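PDB 2JHN: 3-methyladenine dna-glycosylase from Archaeoglobus fulgidus, which belongs to the HhH-GPD superfamily of DNA repair glycosylases and joins a TATA-box-binding-protein-like N-terminal domain to a largely helical body. Local coordinates for residues 93-98 and 267-272; 99-104 and 282-287; 246-249 and 255-258. The protein carries 1 engineered substitution. One frame throughout, in Å; residues are numbered along the deposited sequence. Where two conformers were deposited one is given.

Interaction 1: 93-98 and 267-272; sequences DGDEKL and RERFGR
Asp-95 carries its carboxylate trans to the backbone N (chi1 175°), which directs it toward residues 267-272, and the chain of Arg-269, extended from CG to NE, brings the guanidinium to it. The two side chains cross at about a right angle. The setting is a helix N-cap: Asp-95 stands just before helix 96-104 and faces residues 267-272, toward the C-terminal part of helix 259-270, in the helical part of this HhH-GPD glycosylase. A single carboxylate does two jobs here. OD1 of Asp-95 accepts from Leu-98 N at 3.0 Å, the capping bond that satisfies an amide of the first turn, and Tyr-251 OH adds a weak hydrogen bond to the same oxygen. OD2 of Asp-95 is left for the salt bridge, taking a hydrogen bond from Arg-269 NH1 at 2.8 Å with an N-H...O angle of 155°. This oxygen lies almost in the guanidinium plane of Arg-269, whereas NH1 stands above the carboxylate plane, and the two planes are 81° apart. The capping bond probably limits the rotation of the carboxylate that Arg-269 meets, while Arg-269 itself remains exposed. Deeper in, Leu-98 continues the junction with apolar contacts. Leu-98 also touches Tyr-251, Ile-277, Phe-91 and Met-92, and Phe-270 in turn sets its ring edge-to-face with Phe-236. The two methyls of Leu-98 part company: CD1 reaches the backbone O of Arg-269 at 3.7 Å, whereas CD2 lies 3.9 Å from CE1 of the Phe-270 ring.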
loop_
_atom_site.group_PDB
_atom_site.type_symbol
_atom_site.label_atom_id
_atom_site.label_comp_id
_atom_site.label_asym_id
_atom_site.label_seq_id
_atom_site.Cartn_x
_atom_site.Cartn_y
_atom_site.Cartn_z
ATOM N N ASP A 93 5.399 20.096 11.101
ATOM C CA ASP A 93 5.362 21.556 11.233
ATOM C C ASP A 93 6.738 22.106 11.604
ATOM O O ASP A 93 7.082 23.255 11.268
ATOM C CB ASP A 93 4.354 21.944 12.307
ATOM C CG ASP A 93 2.966 22.159 11.763
ATOM O OD1 ASP A 93 2.791 22.332 10.537
ATOM O OD2 ASP A 93 2.027 22.165 12.583
ATOM N N GLY A 94 7.523 21.254 12.256
ATOM C CA GLY A 94 8.846 21.601 12.762
ATOM C C GLY A 94 9.943 21.577 11.728
ATOM O O GLY A 94 11.123 21.773 12.060
ATOM N N ASP A 95 9.586 21.335 10.461
ATOM C CA ASP A 95 10.570 21.275 9.396
ATOM C C ASP A 95 9.964 22.001 8.190
ATOM O O ASP A 95 8.841 21.677 7.776
ATOM C CB ASP A 95 10.934 19.789 9.104
ATOM C CG ASP A 95 11.861 19.610 7.915
ATOM O OD1 ASP A 95 11.538 20.064 6.784
ATOM O OD2 ASP A 95 12.918 18.957 8.081
ATOM N N GLU A 96 10.684 22.987 7.638
ATOM C CA GLU A 96 10.113 23.852 6.598
ATOM C C GLU A 96 9.564 23.046 5.400
ATOM O O GLU A 96 8.454 23.306 4.931
ATOM C CB GLU A 96 11.135 24.869 6.077
ATOM C CG GLU A 96 10.465 25.920 5.184
ATOM C CD GLU A 96 11.400 27.010 4.677
ATOM O OE1 GLU A 96 12.554 27.083 5.140
ATOM O OE2 GLU A 96 10.951 27.789 3.797
ATOM N N LYS A 97 10.371 22.095 4.926
ATOM C CA LYS A 97 10.010 21.218 3.803
ATOM C C LYS A 97 8.890 20.215 4.147
ATOM O O LYS A 97 7.971 20.021 3.338
ATOM C CB LYS A 97 11.274 20.552 3.232
ATOM C CG LYS A 97 12.264 21.559 2.576
ATOM C CD LYS A 97 11.515 22.551 1.658
ATOM C CE LYS A 97 12.421 23.548 0.929
ATOM N NZ LYS A 97 13.295 24.338 1.831
ATOM N N LEU A 98 8.933 19.584 5.328
ATOM C CA LEU A 98 7.799 18.746 5.754
ATOM C C LEU A 98 6.498 19.525 5.877
ATOM O O LEU A 98 5.425 19.014 5.516
ATOM C CB LEU A 98 8.076 17.981 7.045
ATOM C CG LEU A 98 9.254 17.004 6.947
ATOM C CD1 LEU A 98 9.516 16.294 8.314
ATOM C CD2 LEU A 98 9.053 15.999 5.803
ATOM N N ARG A 267 17.170 9.788 8.335
ATOM C CA ARG A 267 17.625 9.634 9.708
ATOM C C ARG A 267 17.572 10.955 10.456
ATOM O O ARG A 267 17.065 11.015 11.567
ATOM C CB ARG A 267 19.050 9.068 9.761
ATOM C CG ARG A 267 19.138 7.566 9.835
ATOM C CD ARG A 267 20.560 7.093 10.186
ATOM N NE ARG A 267 21.596 7.692 9.338
ATOM C CZ ARG A 267 21.990 7.230 8.149
ATOM N NH1 ARG A 267 21.464 6.131 7.624
ATOM N NH2 ARG A 267 22.936 7.877 7.480
ATOM N N GLU A 268 18.067 12.015 9.817
ATOM C CA GLU A 268 18.161 13.335 10.448
ATOM C C GLU A 268 16.821 14.068 10.594
ATOM O O GLU A 268 16.577 14.737 11.610
ATOM C CB GLU A 268 19.193 14.219 9.708
ATOM C CG GLU A 268 20.638 13.667 9.746
ATOM C CD GLU A 268 21.623 14.422 8.842
ATOM O OE1 GLU A 268 21.207 15.009 7.822
ATOM O OE2 GLU A 268 22.832 14.416 9.155
ATOM N N ARG A 269 15.950 13.941 9.588
ATOM C CA ARG A 269 14.751 14.760 9.514
ATOM C C ARG A 269 13.410 14.038 9.685
ATOM O O ARG A 269 12.402 14.682 10.031
ATOM C CB ARG A 269 14.746 15.517 8.171
ATOM C CG ARG A 269 15.895 16.521 8.078
ATOM C CD ARG A 269 15.831 17.331 6.828
ATOM N NE ARG A 269 16.840 18.401 6.796
ATOM C CZ ARG A 269 16.628 19.687 7.114
ATOM N NH1 ARG A 269 15.440 20.127 7.519
ATOM N NH2 ARG A 269 17.636 20.545 7.034
ATOM N N PHE A 270 13.382 12.725 9.413
ATOM C CA PHE A 270 12.083 12.018 9.389
ATOM C C PHE A 270 11.805 11.202 10.654
ATOM O O PHE A 270 10.646 11.067 11.066
ATOM C CB PHE A 270 11.909 11.140 8.141
ATOM C CG PHE A 270 12.104 11.856 6.817
ATOM C CD1 PHE A 270 12.079 13.256 6.699
ATOM C CD2 PHE A 270 12.287 11.103 5.668
ATOM C CE1 PHE A 270 12.271 13.869 5.440
ATOM C CE2 PHE A 270 12.487 11.700 4.409
ATOM C CZ PHE A 270 12.463 13.100 4.299
ATOM N N GLY A 271 12.875 10.670 11.258
ATOM C CA GLY A 271 12.794 9.948 12.531
ATOM C C GLY A 271 11.677 8.927 12.584
ATOM O O GLY A 271 11.500 8.153 11.630
ATOM N N ARG A 272 10.899 8.946 13.669
ATOM C CA ARG A 272 9.888 7.909 13.923
ATOM C C ARG A 272 8.732 7.982 12.903
ATOM O O ARG A 272 7.892 7.085 12.822
ATOM C CB ARG A 272 9.347 7.999 15.355
ATOM C CG ARG A 272 8.555 9.258 15.708
ATOM C CD ARG A 272 8.711 9.562 17.220
ATOM N NE ARG A 272 7.943 10.719 17.667
ATOM C CZ ARG A 272 8.375 11.980 17.656
ATOM N NH1 ARG A 272 9.584 12.292 17.203
ATOM N NH2 ARG A 272 7.568 12.943 18.099
#

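Interaction 2: 99-104 and 282-287; sequences RMLKNR and FLYDRF
Helix-to-helix packing in the helical part of the glycosylase brings the last turns of helix 96-104 against the end of helix 274-287, and the contact is carried by Leu-101, Arg-104 and Tyr-284. The backbones come closest at Leu-101 and Tyr-284, whose CA atoms are 7.5 Å apart, and the two side chains meet between them. One methyl of the leucine, CD2 of Leu-101, approaches CD1 of Tyr-284 to 3.5 Å and CG of the same ring to 3.7 Å. It also lies 3.7 Å from Tyr-284 CB, so it nestles against the root of the aromatic side chain, far from the phenol oxygen, and meets the ring at a slant. Tyr-284 presents this part because CG stands trans to its backbone N (chi1 -168°), sending the ring out from its own helix and across the leucine at about a right angle. Arg-104, one turn further along, adds its aliphatic portion: CD sits at the edge of the tyrosine ring, 4.3 Å from CD1 of Tyr-284. Leucine methyl and arginine methylene therefore share a single ring carbon as their nearest point. The arginine's charged end has another aromatic partner, making a cation-pi contact with Phe-288. The contact rests mainly on apolar packing, with both Leu-101 and Tyr-284 buried. Around them, Leu-101 also touches Tyr-280 and Leu-281 of helix 274-287, and Leu-250 of helix 241-251 meets both Leu-101 and Tyr-284, so that three helices converge on this leucine-tyrosine pair.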
loop_
_atom_site.group_PDB
_atom_site.type_symbol
_atom_site.label_atom_id
_atom_site.label_comp_id
_atom_site.label_asym_id
_atom_site.label_seq_id
_atom_site.Cartn_x
_atom_site.Cartn_y
_atom_site.Cartn_z
ATOM N N ARG A 99 6.591 20.762 6.375
ATOM C CA ARG A 99 5.408 21.602 6.523
ATOM C C ARG A 99 4.772 21.909 5.159
ATOM O O ARG A 99 3.545 21.918 5.038
ATOM C CB ARG A 99 5.771 22.916 7.229
ATOM C CG ARG A 99 4.551 23.710 7.695
ATOM C CD ARG A 99 4.970 24.756 8.740
ATOM N NE ARG A 99 5.820 25.777 8.138
ATOM C CZ ARG A 99 7.123 25.930 8.380
ATOM N NH1 ARG A 99 7.730 25.135 9.252
ATOM N NH2 ARG A 99 7.815 26.895 7.761
ATOM N N MET A 100 5.634 22.149 4.170
ATOM C CA MET A 100 5.305 22.344 2.756
ATOM C C MET A 100 4.557 21.140 2.148
ATOM O O MET A 100 3.573 21.302 1.410
ATOM C CB MET A 100 6.620 22.570 2.012
ATOM C CG MET A 100 6.536 23.203 0.643
ATOM S SD MET A 100 8.172 23.793 0.183
ATOM C CE MET A 100 8.262 25.326 1.088
ATOM N N LEU A 101 5.047 19.945 2.459
ATOM C CA LEU A 101 4.406 18.663 2.069
ATOM C C LEU A 101 3.069 18.463 2.775
ATOM O O LEU A 101 2.077 18.092 2.145
ATOM C CB LEU A 101 5.310 17.480 2.424
ATOM C CG LEU A 101 6.428 16.963 1.548
ATOM C CD1 LEU A 101 6.967 15.705 2.212
ATOM C CD2 LEU A 101 5.916 16.653 0.140
ATOM N N LYS A 102 3.043 18.692 4.085
ATOM C CA LYS A 102 1.823 18.578 4.872
ATOM C C LYS A 102 0.726 19.478 4.324
ATOM O O LYS A 102 -0.417 19.058 4.225
ATOM C CB LYS A 102 2.063 18.932 6.337
ATOM C CG LYS A 102 0.777 18.879 7.203
ATOM C CD LYS A 102 1.028 19.311 8.660
ATOM C CE LYS A 102 1.321 20.801 8.787
ATOM N NZ LYS A 102 0.090 21.608 9.087
ATOM N N ASN A 103 1.077 20.719 3.972
ATOM C CA ASN A 103 0.093 21.672 3.469
ATOM C C ASN A 103 -0.384 21.358 2.048
ATOM O O ASN A 103 -1.581 21.492 1.760
ATOM C CB ASN A 103 0.614 23.109 3.605
ATOM C CG ASN A 103 0.652 23.581 5.078
ATOM O OD1 ASN A 103 -0.186 23.183 5.895
ATOM N ND2 ASN A 103 1.624 24.415 5.413
ATOM N N ARG A 104 0.528 20.902 1.188
ATOM C CA ARG A 104 0.170 20.500 -0.167
ATOM C C ARG A 104 -0.856 19.361 -0.144
ATOM O O ARG A 104 -1.790 19.369 -0.940
ATOM C CB ARG A 104 1.399 20.114 -1.009
ATOM C CG ARG A 104 1.048 19.710 -2.460
ATOM C CD ARG A 104 2.265 19.633 -3.393
ATOM N NE ARG A 104 2.854 20.952 -3.645
ATOM C CZ ARG A 104 2.444 21.785 -4.600
ATOM N NH1 ARG A 104 1.430 21.451 -5.404
ATOM N NH2 ARG A 104 3.030 22.974 -4.733
ATOM N N PHE A 282 5.656 9.856 -1.995
ATOM C CA PHE A 282 5.048 9.218 -3.177
ATOM C C PHE A 282 4.061 10.186 -3.850
ATOM O O PHE A 282 4.057 10.325 -5.072
ATOM C CB PHE A 282 4.281 7.934 -2.828
ATOM C CG PHE A 282 5.159 6.753 -2.429
ATOM C CD1 PHE A 282 6.421 6.537 -3.007
ATOM C CD2 PHE A 282 4.682 5.848 -1.493
ATOM C CE1 PHE A 282 7.210 5.394 -2.611
ATOM C CE2 PHE A 282 5.431 4.724 -1.104
ATOM C CZ PHE A 282 6.705 4.513 -1.668
ATOM N N LEU A 283 3.209 10.829 -3.058
ATOM C CA LEU A 283 2.252 11.787 -3.627
ATOM C C LEU A 283 2.986 12.934 -4.347
ATOM O O LEU A 283 2.595 13.338 -5.426
ATOM C CB LEU A 283 1.345 12.359 -2.540
ATOM C CG LEU A 283 0.337 11.406 -1.902
ATOM C CD1 LEU A 283 -0.214 12.023 -0.628
ATOM C CD2 LEU A 283 -0.753 11.083 -2.911
ATOM N N TYR A 284 4.031 13.450 -3.706
ATOM C CA TYR A 284 4.857 14.561 -4.209
ATOM C C TYR A 284 5.514 14.180 -5.524
ATOM O O TYR A 284 5.474 14.934 -6.507
ATOM C CB TYR A 284 5.921 14.906 -3.163
ATOM C CG TYR A 284 6.640 16.200 -3.416
ATOM C CD1 TYR A 284 5.991 17.417 -3.246
ATOM C CD2 TYR A 284 7.963 16.211 -3.810
ATOM C CE1 TYR A 284 6.647 18.604 -3.468
ATOM C CE2 TYR A 284 8.635 17.402 -4.030
ATOM C CZ TYR A 284 7.967 18.592 -3.857
ATOM O OH TYR A 284 8.614 19.779 -4.090
ATOM N N ASP A 285 6.105 12.991 -5.553
ATOM C CA ASP A 285 6.715 12.479 -6.778
ATOM C C ASP A 285 5.699 12.274 -7.908
ATOM O O ASP A 285 6.005 12.553 -9.078
ATOM C CB ASP A 285 7.462 11.172 -6.509
ATOM C CG ASP A 285 8.238 10.677 -7.747
ATOM O OD1 ASP A 285 9.089 11.445 -8.297
ATOM O OD2 ASP A 285 7.981 9.523 -8.157
ATOM N N ARG A 286 4.508 11.790 -7.570
ATOM C CA ARG A 286 3.468 11.532 -8.572
ATOM C C ARG A 286 2.810 12.837 -9.040
ATOM O O ARG A 286 2.502 12.971 -10.235
ATOM C CB ARG A 286 2.369 10.632 -8.011
ATOM C CG ARG A 286 2.735 9.162 -7.813
ATOM C CD ARG A 286 1.539 8.441 -7.185
ATOM N NE ARG A 286 1.841 7.145 -6.560
ATOM C CZ ARG A 286 1.046 6.599 -5.646
ATOM N NH1 ARG A 286 -0.052 7.260 -5.276
ATOM N NH2 ARG A 286 1.340 5.415 -5.109
ATOM N N PHE A 287 2.601 13.770 -8.102
ATOM C CA PHE A 287 1.716 14.941 -8.311
ATOM C C PHE A 287 2.384 16.317 -8.379
ATOM O O PHE A 287 1.719 17.332 -8.648
ATOM C CB PHE A 287 0.612 14.988 -7.253
ATOM C CG PHE A 287 -0.385 13.882 -7.380
ATOM C CD1 PHE A 287 -0.981 13.602 -8.610
ATOM C CD2 PHE A 287 -0.735 13.120 -6.278
ATOM C CE1 PHE A 287 -1.914 12.577 -8.740
ATOM C CE2 PHE A 287 -1.667 12.086 -6.391
ATOM C CZ PHE A 287 -2.259 11.816 -7.622
#

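Interaction 3: 246-249 and 255-258; sequences AVSR and EIQS
The hydroxyl oxygen of Ser-248 is gripped from two directions: it accepts a hydrogen bond from Gln-257 N at 2.9 Å, and it is hydrogen-bonded to the carbonyl O of Arg-244, one turn back in its own helix. The N-H...O angle of the first bond is 148°, so the approach is somewhat bent. With OG trans to its own carbonyl carbon (chi1 -65°), the serine, buried in helix 241-251, can serve the returning loop and the helix carbonyl together. The loop wraps closely around it. Ser-248 CB lies 3.5 Å from Glu-255 O, while OG is 3.6 Å from Ile-256 CA and 3.5 Å from Gln-257 CG. Ile-256 starts away from the helix, yet its CD1 bends back to within 3.9 Å of Ser-248 OG. Backbone hydrogen bonding between Ser-248 and Gly-254 and a hydrogen bond from Arg-244 NE to Gln-257 O tie the loop down further. Just beyond, Ser-258 OG caps Lys-261 N at the start of the next helix. The arrangement is an interhelical loop pinned to the preceding helix by a serine, with Ser-258 as the N-cap of helix 259-270.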
loop_
_atom_site.group_PDB
_atom_site.type_symbol
_atom_site.label_atom_id
_atom_site.label_comp_id
_atom_site.label_asym_id
_atom_site.label_seq_id
_atom_site.Cartn_x
_atom_site.Cartn_y
_atom_site.Cartn_z
ATOM N N ALA A 246 11.953 12.761 -5.065
ATOM C CA ALA A 246 11.198 13.613 -4.136
ATOM C C ALA A 246 12.073 14.274 -3.073
ATOM O O ALA A 246 11.959 15.483 -2.823
ATOM C CB ALA A 246 10.033 12.811 -3.499
ATOM N N VAL A 247 12.958 13.496 -2.454
ATOM C CA VAL A 247 13.834 14.015 -1.403
ATOM C C VAL A 247 14.833 15.038 -1.964
ATOM O O VAL A 247 15.151 16.025 -1.308
ATOM C CB VAL A 247 14.572 12.874 -0.626
ATOM C CG1 VAL A 247 15.626 13.447 0.321
ATOM C CG2 VAL A 247 13.571 12.027 0.150
ATOM N N SER A 248 15.308 14.784 -3.178
ATOM C CA SER A 248 16.230 15.699 -3.862
ATOM C C SER A 248 15.567 17.027 -4.207
ATOM O O SER A 248 16.182 18.087 -4.011
ATOM C CB SER A 248 16.790 15.051 -5.124
ATOM O OG SER A 248 17.598 13.937 -4.779
ATOM N N ARG A 249 14.337 16.960 -4.720
ATOM C CA ARG A 249 13.525 18.140 -5.057
ATOM C C ARG A 249 13.182 18.992 -3.832
ATOM O O ARG A 249 13.223 20.229 -3.892
ATOM C CB ARG A 249 12.258 17.726 -5.816
ATOM C CG ARG A 249 11.595 18.863 -6.568
ATOM C CD ARG A 249 10.982 18.404 -7.881
ATOM N NE ARG A 249 10.554 19.554 -8.677
ATOM C CZ ARG A 249 9.368 20.144 -8.553
ATOM N NH1 ARG A 249 8.486 19.684 -7.679
ATOM N NH2 ARG A 249 9.059 21.189 -9.307
ATOM N N GLU A 255 18.741 18.700 -7.452
ATOM C CA GLU A 255 19.983 17.992 -7.770
ATOM C C GLU A 255 19.889 16.560 -7.233
ATOM O O GLU A 255 19.934 16.351 -6.016
ATOM C CB GLU A 255 21.197 18.720 -7.169
ATOM C CG GLU A 255 21.541 20.053 -7.864
ATOM C CD GLU A 255 21.901 19.883 -9.340
ATOM O OE1 GLU A 255 22.979 19.318 -9.639
ATOM O OE2 GLU A 255 21.105 20.319 -10.201
ATOM N N ILE A 256 19.734 15.598 -8.143
ATOM C CA ILE A 256 19.551 14.175 -7.789
ATOM C C ILE A 256 20.629 13.632 -6.834
ATOM O O ILE A 256 21.824 13.715 -7.119
ATOM C CB ILE A 256 19.378 13.270 -9.051
ATOM C CG1 ILE A 256 18.880 11.872 -8.655
ATOM C CG2 ILE A 256 20.677 13.196 -9.885
ATOM C CD1 ILE A 256 17.483 11.849 -8.020
ATOM N N GLN A 257 20.183 13.107 -5.692
ATOM C CA GLN A 257 21.067 12.576 -4.664
ATOM C C GLN A 257 21.087 11.048 -4.684
ATOM O O GLN A 257 20.181 10.413 -5.236
ATOM C CB GLN A 257 20.668 13.080 -3.272
ATOM C CG GLN A 257 20.640 14.614 -3.141
ATOM C CD GLN A 257 21.996 15.260 -3.445
ATOM O OE1 GLN A 257 22.202 15.826 -4.524
ATOM N NE2 GLN A 257 22.924 15.156 -2.499
ATOM N N SER A 258 22.141 10.488 -4.094
ATOM C CA SER A 258 22.318 9.043 -3.941
ATOM C C SER A 258 21.398 8.488 -2.845
ATOM O O SER A 258 20.967 9.230 -1.965
ATOM C CB SER A 258 23.780 8.742 -3.573
ATOM O OG SER A 258 24.063 9.126 -2.228
#

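How the interactions relate
Taken together, the three contacts show how helix 96-104 is packed onto the three consecutive helices 241-251, 259-270 and 274-287. Interactions 1 and 2 share helix 96-104, their centres lying about 14 Å apart, and they touch where Asp-93 OD1 forms a salt bridge with Lys-102 NZ at 3.1 Å. Interaction 3, nested within the chain loops closed by both others, joins helix 241-251 to the loop leading into helix 259-270. It meets interaction 2 by packing, with Tyr-284 CD2 4.0 Å from Ala-246 CB, but does not touch interaction 1: their nearest atoms are about 4 Å apart and their centres about 16 Å. The mercuribenzoic acid pocket, Lys-142, Arg-146 and Cys-178, shares no residue with these contacts; a glycerol, probably from the crystallisation liquor, lies about 5 Å from the Phe-270 side chain.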